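Local structure of aldehyde dehydrogenase (Bartonella henselae, 3I44) at residues I362-T367 / H396-R401; L431-Q436 / A448-G453. The protein probably oxidises aldehydes to carboxylic acids with a nicotinamide cofactor, as other members of the aldehyde dehydrogenase family do. The protein carries 1 engineered substitution. One frame throughout, in Å; residues are numbered along the deposited sequence.

Followed from the N terminus, the chain first reaches helix 348-363, whose C-terminal end opens interaction 1. Strands 367-370 and 388-391 pair antiparallel at one edge of a seven-stranded mixed sheet before the start of helix 398-401 returns to that helix end and closes the loop. The chain then passes through strand 408-414 and helix 417-425 to strand 432-436, where interaction 2 opens; helix 440-449 intervenes, and residues 448-453 close it just before strand 454-457. The two contacts follow in series, neither nested nor crossed, with centres about 23 Å apart. One ties helix ends together beside strand 367-370, the other completes a crossover toward strand 454-457, outermost on the other side of this sheet within the chain.

Interaction 1 (I362-T367 / H396-R401)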
loop_
_atom_site.group_PDB
_atom_site.type_symbol
_atom_site.label_atom_id
_atom_site.label_comp_id
_atom_site.label_asym_id
_atom_site.label_seq_id
_atom_site.Cartn_x
_atom_site.Cartn_y
_atom_site.Cartn_z
ATOM N N ILE A 362 -4.523 -19.786 33.273
ATOM C CA ILE A 362 -4.939 -20.399 34.549
ATOM C C ILE A 362 -5.964 -19.502 35.280
ATOM O O ILE A 362 -7.066 -19.946 35.608
ATOM C CB ILE A 362 -3.723 -20.697 35.452
ATOM C CG1 ILE A 362 -2.827 -21.735 34.778
ATOM C CG2 ILE A 362 -4.203 -21.218 36.850
ATOM C CD1 ILE A 362 -1.438 -21.772 35.290
ATOM N N ASP A 363 -5.626 -18.229 35.447
ATOM C CA ASP A 363 -6.465 -17.302 36.218
ATOM C C ASP A 363 -7.810 -17.056 35.601
ATOM O O ASP A 363 -8.781 -16.836 36.316
ATOM C CB ASP A 363 -5.771 -15.959 36.359
ATOM C CG ASP A 363 -4.524 -16.046 37.161
ATOM O OD1 ASP A 363 -4.282 -17.098 37.769
ATOM O OD2 ASP A 363 -3.761 -15.076 37.158
ATOM N N GLU A 364 -7.885 -17.078 34.270
ATOM C CA GLU A 364 -9.154 -16.807 33.591
ATOM C C GLU A 364 -10.039 -18.039 33.521
ATOM O O GLU A 364 -11.169 -17.972 33.016
ATOM C CB GLU A 364 -8.931 -16.173 32.205
ATOM C CG GLU A 364 -8.458 -14.705 32.329
ATOM C CD GLU A 364 -8.254 -14.000 30.997
ATOM O OE1 GLU A 364 -8.016 -14.676 29.986
ATOM O OE2 GLU A 364 -8.291 -12.754 30.970
ATOM N N GLY A 365 -9.539 -19.156 34.035
ATOM C CA GLY A 365 -10.348 -20.354 34.137
ATOM C C GLY A 365 -10.298 -21.315 32.959
ATOM O O GLY A 365 -11.186 -22.144 32.848
ATOM N N ALA A 366 -9.287 -21.237 32.081
ATOM C CA ALA A 366 -9.155 -22.271 31.018
ATOM C C ALA A 366 -8.695 -23.565 31.683
ATOM O O ALA A 366 -8.053 -23.510 32.718
ATOM C CB ALA A 366 -8.175 -21.838 29.909
ATOM N N THR A 367 -9.016 -24.723 31.120
ATOM C CA THR A 367 -8.427 -25.997 31.610
ATOM C C THR A 367 -6.951 -26.160 31.221
ATOM O O THR A 367 -6.622 -26.269 30.027
ATOM C CB THR A 367 -9.192 -27.192 31.059
ATOM O OG1 THR A 367 -10.569 -27.012 31.367
ATOM C CG2 THR A 367 -8.680 -28.536 31.665
ATOM N N HIS A 396 -13.016 -14.547 25.100
ATOM C CA HIS A 396 -12.608 -13.338 25.839
ATOM C C HIS A 396 -11.249 -13.516 26.487
ATOM O O HIS A 396 -10.656 -12.552 26.962
ATOM C CB HIS A 396 -13.644 -12.989 26.923
ATOM C CG HIS A 396 -13.670 -13.974 28.046
ATOM N ND1 HIS A 396 -14.583 -15.006 28.102
ATOM C CD2 HIS A 396 -12.868 -14.116 29.126
ATOM C CE1 HIS A 396 -14.346 -15.739 29.176
ATOM N NE2 HIS A 396 -13.304 -15.228 29.810
ATOM N N MET A 397 -10.731 -14.739 26.531
ATOM C CA MET A 397 -9.493 -14.972 27.268
ATOM C C MET A 397 -8.290 -14.412 26.550
ATOM O O MET A 397 -8.222 -14.412 25.319
ATOM C CB MET A 397 -9.291 -16.451 27.536
ATOM C CG MET A 397 -10.394 -17.067 28.372
ATOM S SD MET A 397 -10.069 -18.818 28.640
ATOM C CE MET A 397 -11.415 -19.196 29.796
ATOM N N ARG A 398 -7.325 -13.934 27.318
ATOM C CA ARG A 398 -6.130 -13.386 26.734
ATOM C C ARG A 398 -5.420 -14.392 25.809
ATOM O O ARG A 398 -4.868 -13.982 24.785
ATOM C CB ARG A 398 -5.147 -12.902 27.803
ATOM C CG ARG A 398 -5.653 -11.686 28.630
ATOM C CD ARG A 398 -4.550 -11.185 29.585
ATOM N NE ARG A 398 -3.365 -10.759 28.842
ATOM C CZ ARG A 398 -2.127 -10.730 29.332
ATOM N NH1 ARG A 398 -1.866 -11.099 30.584
ATOM N NH2 ARG A 398 -1.132 -10.338 28.555
ATOM N N ILE A 399 -5.393 -15.673 26.192
ATOM C CA ILE A 399 -4.658 -16.683 25.415
ATOM C C ILE A 399 -5.328 -16.934 24.063
ATOM O O ILE A 399 -4.671 -17.402 23.133
ATOM C CB ILE A 399 -4.436 -18.050 26.184
ATOM C CG1 ILE A 399 -5.747 -18.642 26.739
ATOM C CG2 ILE A 399 -3.434 -17.871 27.299
ATOM C CD1 ILE A 399 -5.570 -20.028 27.385
ATOM N N PHE A 400 -6.628 -16.635 23.963
ATOM C CA PHE A 400 -7.343 -16.697 22.693
ATOM C C PHE A 400 -6.998 -15.498 21.799
ATOM O O PHE A 400 -6.893 -15.643 20.588
ATOM C CB PHE A 400 -8.838 -16.752 22.946
ATOM C CG PHE A 400 -9.693 -16.977 21.708
ATOM C CD1 PHE A 400 -9.998 -18.257 21.283
ATOM C CD2 PHE A 400 -10.246 -15.902 21.009
ATOM C CE1 PHE A 400 -10.808 -18.467 20.196
ATOM C CE2 PHE A 400 -11.055 -16.114 19.903
ATOM C CZ PHE A 400 -11.352 -17.407 19.509
ATOM N N ARG A 401 -6.778 -14.321 22.397
ATOM C CA ARG A 401 -6.696 -13.081 21.611
ATOM C C ARG A 401 -5.301 -12.635 21.293
ATOM O O ARG A 401 -5.072 -12.043 20.237
ATOM C CB ARG A 401 -7.393 -11.923 22.315
ATOM C CG ARG A 401 -8.794 -12.199 22.665
ATOM C CD ARG A 401 -9.672 -11.029 22.310
ATOM N NE ARG A 401 -10.997 -11.557 22.058
ATOM C CZ ARG A 401 -11.601 -11.659 20.876
ATOM N NH1 ARG A 401 -11.064 -11.202 19.738
ATOM N NH2 ARG A 401 -12.808 -12.192 20.863
HETATM O O HOH W 1 -5.806 -16.025 29.233
HETATM O O HOH W 2 -9.407 -11.434 29.066
#
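Glu364 and Met397 bring the two backbones closest, with their CA atoms 6.6 Å apart. Each lies at a helix end: helix 348-363 finishes in a Schellman motif, with Gly365 adopting the positive phi (91°) that glycine tolerates easily, while Met397 occupies the N-cap position of helix 398-401. Methionine offers no side-chain oxygen to the first amides of the helix; the carboxylate of Glu364 accepts from one of them across the contact. Extended beyond CG (chi2 -178°), its chain sets OE1 2.9 Å from Arg398 N, which donates to the syn lone pair with an N-H...O angle of 155°. Water 1 donates a hydrogen bond to the same OE1 and accepts one from Ile399 N, so that a second amide of the first turn is served through solvent. Water 2 donates both to Glu364 OE2, at 2.6 Å, and to His396 O. The carboxylate is thus gripped at both oxygens, and its negative charge would suit the positive end of the helix dipole. Arg398 turns its guanidinium elsewhere, to salt bridges with Asp356 and Glu402, leaving its CG 3.7 Å from Glu364 OE2.

The unbranched, fully extended chain of Met397 lies alongside the turn, its CE 3.7 Å from Ala366 N and its SD 3.8 Å from Ala366 CB. Ala366 is small enough to admit the sulfur and also meet Ile399 CD1, at 4.1 Å; Phe390 touches both Ala366 and Ile399. A carboxylate from one helix's C-terminal turn binding the first N-H of another joins two helix ends beside the outer strands of this alpha/beta domain's mixed sheet.

Interaction 2 (L431-Q436 / A448-G453); sequences LTNYIQ and AQVRSG
The carbonyl O of Leu431 rests against Ser452 CB at 3.5 Å, where the segments converge and the CA atoms of Leu431 and Ser452 come within 5.2 Å. The Leu431 side chain points away and touches Met454, Ser474 and Cys303, the last probably the family's catalytic nucleophile. Thr432 also faces away, its CG2 methyl 3.2 Å above the plane of the Tyr434 ring, offset toward its rim.

Asn433 turns back toward residues 448-453 and makes the largest single contribution to the contact. With CG anti to its carbonyl carbon (chi1 -79°), the flat amide lies across Ser452 and Val450: ND2 is 3.4 Å from Ser452 CB and 3.7 Å from Val450 CB. Water 3 accepts from ND2 at 3.0 Å and makes a weak bond to Arg451 O. The other end of the amide, OD1, accepts from Ala276 N in the adjacent strand. Ser452 is compact enough to lie against the amide, and its OG is bonded to Met454 O. Tyr434 faces away again, its hydroxyl bonded to Asn304 O, whereas Ile435 points back and packs on Val455.

Strand 432-436, helix 440-449 and strand 454-457 form a beta-alpha-beta crossover, and Arg451 at its return makes salt bridges to Asp490 and Glu242 of the second subunit. Chemically, the contact places a buried amide held at OD1 by Ala276 N and at ND2 by water 3, which should limit its rotation while the hydrocarbon parts of Val450 and Ser452 supply the packing.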
loop_
_atom_site.group_PDB
_atom_site.type_symbol
_atom_site.label_atom_id
_atom_site.label_comp_id
_atom_site.label_asym_id
_atom_site.label_seq_id
_atom_site.Cartn_x
_atom_site.Cartn_y
_atom_site.Cartn_z
ATOM N N LEU A 431 -3.272 -13.966 9.169
ATOM C CA LEU A 431 -2.077 -14.330 8.468
ATOM C C LEU A 431 -2.331 -15.694 7.776
ATOM O O LEU A 431 -2.735 -15.694 6.613
ATOM C CB LEU A 431 -0.859 -14.281 9.376
ATOM C CG LEU A 431 0.510 -14.508 8.736
ATOM C CD1 LEU A 431 0.782 -13.591 7.484
ATOM C CD2 LEU A 431 1.650 -14.320 9.774
ATOM N N THR A 432 -2.132 -16.817 8.481
ATOM C CA THR A 432 -2.489 -18.166 7.970
ATOM C C THR A 432 -3.532 -18.786 8.851
ATOM O O THR A 432 -3.354 -18.851 10.075
ATOM C CB THR A 432 -1.287 -19.127 7.955
ATOM O OG1 THR A 432 -0.199 -18.540 7.232
ATOM C CG2 THR A 432 -1.655 -20.441 7.281
ATOM N N ASN A 433 -4.616 -19.259 8.250
ATOM C CA ASN A 433 -5.544 -20.147 8.911
ATOM C C ASN A 433 -5.394 -21.540 8.274
ATOM O O ASN A 433 -4.931 -21.657 7.129
ATOM C CB ASN A 433 -6.976 -19.648 8.741
ATOM C CG ASN A 433 -7.327 -18.492 9.690
ATOM O OD1 ASN A 433 -6.960 -18.521 10.854
ATOM N ND2 ASN A 433 -8.068 -17.494 9.191
ATOM N N TYR A 434 -5.822 -22.571 9.011
ATOM C CA TYR A 434 -5.585 -23.972 8.684
ATOM C C TYR A 434 -6.909 -24.740 8.794
ATOM O O TYR A 434 -7.750 -24.479 9.684
ATOM C CB TYR A 434 -4.540 -24.581 9.628
ATOM C CG TYR A 434 -3.200 -23.868 9.635
ATOM C CD1 TYR A 434 -2.109 -24.409 8.974
ATOM C CD2 TYR A 434 -3.021 -22.645 10.305
ATOM C CE1 TYR A 434 -0.858 -23.752 8.960
ATOM C CE2 TYR A 434 -1.795 -22.003 10.301
ATOM C CZ TYR A 434 -0.709 -22.559 9.617
ATOM O OH TYR A 434 0.532 -21.946 9.595
ATOM N N ILE A 435 -7.113 -25.692 7.890
ATOM C CA ILE A 435 -8.380 -26.486 7.864
ATOM C C ILE A 435 -8.011 -27.921 7.613
ATOM O O ILE A 435 -7.244 -28.208 6.679
ATOM C CB ILE A 435 -9.321 -26.046 6.740
ATOM C CG1 ILE A 435 -9.656 -24.548 6.840
ATOM C CG2 ILE A 435 -10.645 -26.877 6.727
ATOM C CD1 ILE A 435 -10.277 -23.965 5.548
ATOM N N GLN A 436 -8.517 -28.825 8.464
ATOM C CA GLN A 436 -8.330 -30.252 8.283
ATOM C C GLN A 436 -9.661 -30.961 8.124
ATOM O O GLN A 436 -10.475 -31.010 9.066
ATOM C CB GLN A 436 -7.550 -30.855 9.448
ATOM C CG GLN A 436 -6.499 -29.943 10.046
ATOM C CD GLN A 436 -5.417 -29.475 9.071
ATOM O OE1 GLN A 436 -4.911 -30.233 8.226
ATOM N NE2 GLN A 436 -5.002 -28.216 9.250
ATOM N N ALA A 448 -13.153 -20.464 1.883
ATOM C CA ALA A 448 -13.716 -19.261 1.303
ATOM C C ALA A 448 -14.230 -18.293 2.357
ATOM O O ALA A 448 -14.290 -17.106 2.082
ATOM C CB ALA A 448 -14.861 -19.603 0.291
ATOM N N GLN A 449 -14.608 -18.787 3.541
ATOM C CA GLN A 449 -15.169 -17.934 4.569
ATOM C C GLN A 449 -14.166 -17.384 5.593
ATOM O O GLN A 449 -14.474 -16.406 6.240
ATOM C CB GLN A 449 -16.272 -18.664 5.315
ATOM C CG GLN A 449 -17.486 -19.023 4.452
ATOM C CD GLN A 449 -18.478 -19.858 5.230
ATOM O OE1 GLN A 449 -19.165 -19.347 6.091
ATOM N NE2 GLN A 449 -18.541 -21.155 4.941
ATOM N N VAL A 450 -12.994 -17.998 5.753
ATOM C CA VAL A 450 -12.043 -17.539 6.777
ATOM C C VAL A 450 -11.275 -16.359 6.227
ATOM O O VAL A 450 -10.930 -16.305 5.026
ATOM C CB VAL A 450 -11.036 -18.619 7.287
ATOM C CG1 VAL A 450 -11.757 -19.728 8.048
ATOM C CG2 VAL A 450 -10.203 -19.191 6.145
ATOM N N ARG A 451 -10.967 -15.428 7.121
ATOM C CA ARG A 451 -10.419 -14.147 6.719
ATOM C C ARG A 451 -8.944 -14.093 6.996
ATOM O O ARG A 451 -8.502 -13.649 8.048
ATOM C CB ARG A 451 -11.194 -13.013 7.408
ATOM C CG ARG A 451 -10.888 -11.635 6.842
ATOM C CD ARG A 451 -11.758 -11.191 5.653
ATOM N NE ARG A 451 -11.558 -9.736 5.510
ATOM C CZ ARG A 451 -10.564 -9.139 4.837
ATOM N NH1 ARG A 451 -9.667 -9.860 4.159
ATOM N NH2 ARG A 451 -10.468 -7.795 4.839
ATOM N N SER A 452 -8.161 -14.546 6.015
ATOM C CA SER A 452 -6.719 -14.543 6.129
ATOM C C SER A 452 -6.074 -14.376 4.753
ATOM O O SER A 452 -6.700 -14.615 3.722
ATOM C CB SER A 452 -6.222 -15.824 6.822
ATOM O OG SER A 452 -6.766 -17.007 6.245
ATOM N N GLY A 453 -4.828 -13.956 4.743
ATOM C CA GLY A 453 -4.056 -13.888 3.510
ATOM C C GLY A 453 -3.680 -15.244 2.963
ATOM O O GLY A 453 -3.464 -15.373 1.756
HETATM O O HOH W 3 -8.810 -15.273 11.035
#